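Local coordinates for esterase (Uncultured bacterium, PDB 5EGN), which hydrolyses carboxylic esters and degrades N-acyl homoserine lactones, the signal molecules of bacterial quorum sensing, at residues Thr206-Thr217 with Gly231-His242. The protein carries 2 engineered substitutions. Numbering follows the deposited sequence.
Sequences TLVVAGEEDLVT and GAELRVINDVGH. Engineered in segment 206-217: Val216 (natural residue Ala). Engineered in segment 231-242: Asn238 (natural residue Lys).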
ATOM      1  N   THR A 206     -18.517  -9.208  17.398  1.00 30.09           N
ATOM      2  CA  THR A 206     -18.304  -7.961  16.678  1.00 29.53           C
ATOM      3  C   THR A 206     -17.624  -6.900  17.535  1.00 29.09           C
ATOM      4  O   THR A 206     -18.096  -6.567  18.621  1.00 28.65           O
ATOM      5  CB  THR A 206     -19.636  -7.393  16.149  1.00 28.63           C
ATOM      6  OG1 THR A 206     -20.222  -8.320  15.227  1.00 29.73           O
ATOM      7  CG2 THR A 206     -19.409  -6.066  15.446  1.00 28.24           C
ATOM      8  N   LEU A 207     -16.508  -6.381  17.035  1.00 27.87           N
ATOM      9  CA  LEU A 207     -15.827  -5.259  17.667  1.00 27.53           C
ATOM     10  C   LEU A 207     -15.966  -4.016  16.797  1.00 27.05           C
ATOM     11  O   LEU A 207     -15.372  -3.932  15.723  1.00 26.86           O
ATOM     12  CB  LEU A 207     -14.350  -5.582  17.904  1.00 27.25           C
ATOM     13  CG  LEU A 207     -13.482  -4.450  18.461  1.00 27.38           C
ATOM     14  CD1 LEU A 207     -14.049  -3.925  19.769  1.00 29.62           C
ATOM     15  CD2 LEU A 207     -12.047  -4.916  18.646  1.00 28.53           C
ATOM     16  N   VAL A 208     -16.761  -3.057  17.257  1.00 26.95           N
ATOM     17  CA  VAL A 208     -16.947  -1.809  16.527  1.00 25.94           C
ATOM     18  C   VAL A 208     -15.959  -0.765  17.030  1.00 26.31           C
ATOM     19  O   VAL A 208     -15.867  -0.515  18.230  1.00 26.24           O
ATOM     20  CB  VAL A 208     -18.385  -1.275  16.665  1.00 26.26           C
ATOM     21  CG1 VAL A 208     -18.574  -0.033  15.813  1.00 26.30           C
ATOM     22  CG2 VAL A 208     -19.385  -2.347  16.267  1.00 26.68           C
ATOM     23  N   VAL A 209     -15.212  -0.166  16.109  1.00 26.78           N
ATOM     24  CA  VAL A 209     -14.176   0.793  16.473  1.00 25.91           C
ATOM     25  C   VAL A 209     -14.430   2.151  15.829  1.00 25.49           C
ATOM     26  O   VAL A 209     -14.576   2.255  14.611  1.00 24.71           O
ATOM     27  CB  VAL A 209     -12.781   0.291  16.067  1.00 26.03           C
ATOM     28  CG1 VAL A 209     -11.707   1.232  16.585  1.00 26.38           C
ATOM     29  CG2 VAL A 209     -12.560  -1.118  16.591  1.00 26.26           C
ATOM     30  N   ALA A 210     -14.476   3.189  16.657  1.00 25.64           N
ATOM     31  CA  ALA A 210     -14.801   4.528  16.187  1.00 25.79           C
ATOM     32  C   ALA A 210     -13.758   5.554  16.612  1.00 26.64           C
ATOM     33  O   ALA A 210     -13.238   5.500  17.726  1.00 25.79           O
ATOM     34  CB  ALA A 210     -16.168   4.939  16.697  1.00 25.57           C
ATOM     35  N   GLY A 211     -13.458   6.488  15.716  1.00 26.48           N
ATOM     36  CA  GLY A 211     -12.582   7.598  16.037  1.00 26.78           C
ATOM     37  C   GLY A 211     -13.379   8.720  16.670  1.00 28.26           C
ATOM     38  O   GLY A 211     -14.496   9.009  16.247  1.00 32.73           O
ATOM     39  N   GLU A 212     -12.808   9.350  17.692  1.00 28.99           N
ATOM     40  CA  GLU A 212     -13.491  10.418  18.414  1.00 30.58           C
ATOM     41  C   GLU A 212     -13.795  11.621  17.522  1.00 30.32           C
ATOM     42  O   GLU A 212     -14.855  12.238  17.637  1.00 29.51           O
ATOM     43  CB  GLU A 212     -12.652  10.863  19.612  1.00 32.81           C
ATOM     44  CG  GLU A 212     -13.258  12.001  20.414  1.00 36.75           C
ATOM     45  CD  GLU A 212     -12.215  12.777  21.191  1.00 41.96           C
ATOM     46  OE1 GLU A 212     -11.014  12.625  20.885  1.00 47.44           O
ATOM     47  OE2 GLU A 212     -12.595  13.541  22.104  1.00 60.18           O
ATOM     48  N   GLU A 213     -12.865  11.945  16.630  1.00 29.49           N
ATOM     49  CA  GLU A 213     -12.995  13.135  15.795  1.00 28.37           C
ATOM     50  C   GLU A 213     -13.538  12.841  14.400  1.00 27.41           C
ATOM     51  O   GLU A 213     -13.515  13.711  13.527  1.00 27.93           O
ATOM     52  CB  GLU A 213     -11.646  13.841  15.668  1.00 28.39           C
ATOM     53  CG  GLU A 213     -11.102  14.380  16.972  1.00 29.37           C
ATOM     54  CD  GLU A 213      -9.844  15.198  16.775  1.00 28.01           C
ATOM     55  OE1 GLU A 213      -9.783  15.969  15.796  1.00 27.33           O
ATOM     56  OE2 GLU A 213      -8.911  15.060  17.593  1.00 28.21           O
ATOM     57  N   ASP A 214     -14.023  11.624  14.187  1.00 26.88           N
ATOM     58  CA  ASP A 214     -14.595  11.268  12.894  1.00 26.76           C
ATOM     59  C   ASP A 214     -15.941  11.963  12.700  1.00 26.24           C
ATOM     60  O   ASP A 214     -16.869  11.788  13.493  1.00 26.02           O
ATOM     61  CB  ASP A 214     -14.747   9.752  12.763  1.00 26.04           C
ATOM     62  CG  ASP A 214     -15.055   9.311  11.338  1.00 25.83           C
ATOM     63  OD1 ASP A 214     -15.392  10.167  10.491  1.00 25.93           O
ATOM     64  OD2 ASP A 214     -14.965   8.097  11.065  1.00 25.48           O
ATOM     65  N   LEU A 215     -16.030  12.758  11.637  1.00 26.86           N
ATOM     66  CA  LEU A 215     -17.239  13.510  11.310  1.00 26.69           C
ATOM     67  C   LEU A 215     -17.916  12.922  10.072  1.00 25.91           C
ATOM     68  O   LEU A 215     -19.100  13.169   9.831  1.00 25.50           O
ATOM     69  CB  LEU A 215     -16.906  14.990  11.095  1.00 27.81           C
ATOM     70  CG  LEU A 215     -16.440  15.720  12.351  1.00 27.51           C
ATOM     71  CD1 LEU A 215     -15.866  17.088  12.032  1.00 27.14           C
ATOM     72  CD2 LEU A 215     -17.596  15.852  13.317  1.00 26.46           C
ATOM     73  N   VAL A 216     -17.156  12.144   9.299  1.00 26.47           N
ATOM     74  CA  VAL A 216     -17.682  11.376   8.172  1.00 26.28           C
ATOM     75  C   VAL A 216     -18.580  10.253   8.686  1.00 26.59           C
ATOM     76  O   VAL A 216     -19.685  10.039   8.179  1.00 26.93           O
ATOM     77  CB  VAL A 216     -16.540  10.770   7.328  1.00 28.04           C
ATOM     78  CG1 VAL A 216     -17.081   9.836   6.263  1.00 28.40           C
ATOM     79  CG2 VAL A 216     -15.716  11.875   6.694  1.00 30.75           C
ATOM     80  N   THR A 217     -18.073   9.531   9.684  1.00 26.61           N
ATOM     81  CA  THR A 217     -18.855   8.558  10.432  1.00 26.19           C
ATOM     82  C   THR A 217     -18.790   8.955  11.911  1.00 25.88           C
ATOM     83  O   THR A 217     -17.758   8.783  12.577  1.00 25.94           O
ATOM     84  CB  THR A 217     -18.349   7.112  10.202  1.00 25.86           C
ATOM     85  OG1 THR A 217     -19.028   6.554   9.071  1.00 26.48           O
ATOM     86  CG2 THR A 217     -18.626   6.222  11.407  1.00 27.87           C
ATOM     87  N   GLY A 231     -23.925  -8.407  22.077  1.00 30.08           N
ATOM     88  CA  GLY A 231     -22.605  -8.754  22.566  1.00 29.84           C
ATOM     89  C   GLY A 231     -21.479  -7.985  21.904  1.00 30.26           C
ATOM     90  O   GLY A 231     -20.307  -8.315  22.078  1.00 32.45           O
ATOM     91  N   ALA A 232     -21.831  -6.953  21.142  1.00 29.96           N
ATOM     92  CA  ALA A 232     -20.833  -6.146  20.454  1.00 29.90           C
ATOM     93  C   ALA A 232     -20.109  -5.216  21.421  1.00 30.75           C
ATOM     94  O   ALA A 232     -20.698  -4.713  22.376  1.00 30.87           O
ATOM     95  CB  ALA A 232     -21.478  -5.341  19.338  1.00 29.26           C
ATOM     96  N   GLU A 233     -18.825  -4.998  21.165  1.00 30.96           N
ATOM     97  CA  GLU A 233     -18.041  -4.056  21.950  1.00 30.97           C
ATOM     98  C   GLU A 233     -17.702  -2.829  21.114  1.00 29.43           C
ATOM     99  O   GLU A 233     -17.418  -2.938  19.922  1.00 28.33           O
ATOM    100  CB  GLU A 233     -16.759  -4.709  22.472  1.00 33.97           C
ATOM    101  CG  GLU A 233     -15.930  -3.803  23.370  1.00 40.04           C
ATOM    102  CD  GLU A 233     -14.705  -4.495  23.933  1.00 46.75           C
ATOM    103  OE1 GLU A 233     -14.566  -5.719  23.732  1.00 40.81           O
ATOM    104  OE2 GLU A 233     -13.882  -3.813  24.580  1.00 41.20           O
ATOM    105  N   LEU A 234     -17.743  -1.661  21.743  1.00 29.69           N
ATOM    106  CA  LEU A 234     -17.369  -0.424  21.071  1.00 28.18           C
ATOM    107  C   LEU A 234     -16.128   0.187  21.703  1.00 27.74           C
ATOM    108  O   LEU A 234     -16.016   0.269  22.926  1.00 28.51           O
ATOM    109  CB  LEU A 234     -18.520   0.581  21.106  1.00 26.89           C
ATOM    110  CG  LEU A 234     -18.226   1.938  20.466  1.00 26.19           C
ATOM    111  CD1 LEU A 234     -17.994   1.801  18.968  1.00 26.34           C
ATOM    112  CD2 LEU A 234     -19.350   2.909  20.747  1.00 24.92           C
ATOM    113  N   ARG A 235     -15.193   0.605  20.859  1.00 27.59           N
ATOM    114  CA  ARG A 235     -14.010   1.322  21.310  1.00 27.52           C
ATOM    115  C   ARG A 235     -13.949   2.673  20.611  1.00 25.93           C
ATOM    116  O   ARG A 235     -13.687   2.748  19.413  1.00 26.12           O
ATOM    117  CB  ARG A 235     -12.736   0.518  21.030  1.00 28.62           C
ATOM    118  CG  ARG A 235     -12.645  -0.808  21.776  1.00 32.00           C
ATOM    119  CD  ARG A 235     -11.732  -0.722  22.994  1.00 36.23           C
ATOM    120  NE  ARG A 235     -11.701  -1.978  23.741  1.00 40.52           N
ATOM    121  CZ  ARG A 235     -10.610  -2.491  24.302  1.00 42.43           C
ATOM    122  NH1 ARG A 235      -9.449  -1.858  24.200  1.00 45.01           N
ATOM    123  NH2 ARG A 235     -10.677  -3.640  24.963  1.00 42.67           N
ATOM    124  N   VAL A 236     -14.210   3.739  21.359  1.00 25.53           N
ATOM    125  CA  VAL A 236     -14.090   5.090  20.825  1.00 25.87           C
ATOM    126  C   VAL A 236     -12.646   5.560  20.966  1.00 25.73           C
ATOM    127  O   VAL A 236     -12.154   5.730  22.079  1.00 24.80           O
ATOM    128  CB  VAL A 236     -15.028   6.070  21.543  1.00 25.69           C
ATOM    129  CG1 VAL A 236     -14.854   7.469  20.987  1.00 26.59           C
ATOM    130  CG2 VAL A 236     -16.479   5.613  21.414  1.00 25.64           C
ATOM    131  N   ILE A 237     -11.966   5.769  19.844  1.00 26.48           N
ATOM    132  CA  ILE A 237     -10.533   6.032  19.888  1.00 26.67           C
ATOM    133  C   ILE A 237     -10.209   7.528  19.925  1.00 27.03           C
ATOM    134  O   ILE A 237     -10.627   8.277  19.039  1.00 28.95           O
ATOM    135  CB  ILE A 237      -9.814   5.394  18.683  1.00 27.13           C
ATOM    136  CG1 ILE A 237     -10.203   3.925  18.558  1.00 26.94           C
ATOM    137  CG2 ILE A 237      -8.320   5.502  18.854  1.00 27.69           C
ATOM    138  CD1 ILE A 237      -9.854   3.091  19.773  1.00 26.76           C
ATOM    139  N   ASN A 238      -9.472   7.954  20.951  1.00 26.72           N
ATOM    140  CA  ASN A 238      -9.042   9.346  21.090  1.00 28.62           C
ATOM    141  C   ASN A 238      -8.037   9.760  20.012  1.00 28.62           C
ATOM    142  O   ASN A 238      -7.135   8.986  19.677  1.00 26.87           O
ATOM    143  CB  ASN A 238      -8.421   9.568  22.472  1.00 30.33           C
ATOM    144  CG  ASN A 238      -9.150  10.624  23.290  1.00 31.60           C
ATOM    145  OD1 ASN A 238     -10.280  10.413  23.724  1.00 31.63           O
ATOM    146  ND2 ASN A 238      -8.492  11.752  23.534  1.00 34.34           N
ATOM    147  N   ASP A 239      -8.191  10.987  19.503  1.00 29.25           N
ATOM    148  CA  ASP A 239      -7.269  11.602  18.531  1.00 29.39           C
ATOM    149  C   ASP A 239      -7.249  10.882  17.175  1.00 28.23           C
ATOM    150  O   ASP A 239      -6.229  10.884  16.482  1.00 29.05           O
ATOM    151  CB  ASP A 239      -5.835  11.647  19.092  1.00 33.14           C
ATOM    152  CG  ASP A 239      -5.616  12.765  20.092  1.00 32.81           C
ATOM    153  OD1 ASP A 239      -5.914  13.929  19.750  1.00 31.80           O
ATOM    154  OD2 ASP A 239      -5.125  12.481  21.205  1.00 34.39           O
ATOM    155  N   VAL A 240      -8.369  10.281  16.783  1.00 28.30           N
ATOM    156  CA  VAL A 240      -8.450   9.561  15.501  1.00 27.32           C
ATOM    157  C   VAL A 240      -9.728   9.925  14.750  1.00 26.38           C
ATOM    158  O   VAL A 240     -10.747  10.224  15.385  1.00 27.23           O
ATOM    159  CB  VAL A 240      -8.393   8.035  15.719  1.00 27.20           C
ATOM    160  CG1 VAL A 240      -8.511   7.282  14.403  1.00 26.05           C
ATOM    161  CG2 VAL A 240      -7.097   7.676  16.412  1.00 28.33           C
ATOM    162  N   GLY A 241      -9.670   9.943  13.416  1.00 26.38           N
ATOM    163  CA  GLY A 241     -10.851  10.189  12.608  1.00 26.96           C
ATOM    164  C   GLY A 241     -11.372   8.923  11.945  1.00 25.49           C
ATOM    165  O   GLY A 241     -11.771   7.978  12.625  1.00 25.11           O
ATOM    166  N   HIS A 242     -11.358   8.896  10.614  1.00 25.10           N
ATOM    167  CA  HIS A 242     -11.968   7.812   9.846  1.00 25.34           C
ATOM    168  C   HIS A 242     -11.010   6.655   9.584  1.00 24.60           C
ATOM    169  O   HIS A 242     -11.440   5.541   9.289  1.00 24.07           O
ATOM    170  CB  HIS A 242     -12.492   8.350   8.509  1.00 25.64           C
ATOM    171  CG  HIS A 242     -13.622   7.557   7.931  1.00 25.39           C
ATOM    172  ND1 HIS A 242     -14.811   7.356   8.604  1.00 25.76           N
ATOM    173  CD2 HIS A 242     -13.757   6.931   6.738  1.00 25.49           C
ATOM    174  CE1 HIS A 242     -15.622   6.634   7.853  1.00 25.47           C
ATOM    175  NE2 HIS A 242     -15.007   6.363   6.716  1.00 26.04           N
TER
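The imidazole of His242 has the methyl CG1 of the engineered Val216 over one face, a CH-pi contact 4.0 Å from the ring centroid, while Asp214 and Thr217 sit at its edge. ND1 gives its hydrogen to Asp214 OD2 over 2.6 Å, nearly straight at 164°. OD2 lies close to the ring plane and is met on its syn side, yet carboxylate and ring planes stand 81° apart. With CG of Asp214 anti to the backbone N (chi1 -168°), the carboxylate reaches the ND1 edge of the ring, and its other oxygen, OD1, takes the backbone N of Thr217 from above the carboxylate plane, an Asx motif that fixes its rotation. Putting an alanine in place of Asp214 removes both oxygens, which would probably leave ND1 and the Thr217 N without an acceptor and the imidazole freer to turn. In this alpha/beta hydrolase fold the pair is consistent with the acid and histidine of a catalytic triad, since His242 also touches Ser93 of a likely nucleophile elbow. Both residues ride on loops after parallel strands 206-211 and 233-237, the latter at the sheet's edge, joined through helix 219-228. Backbone bonds alternate along the strands, from Glu233 N to Thr206 O through Glu212 N to Ile237 O; Glu213 N to Val240 O (3.0 Å) then ties the loops together. Toward helix 219-228, Leu234 CD1 packs 3.7 Å from Val208 CG1; toward helix 249-257, Val209 CG1 meets Ile237 CG1 at 3.7 Å.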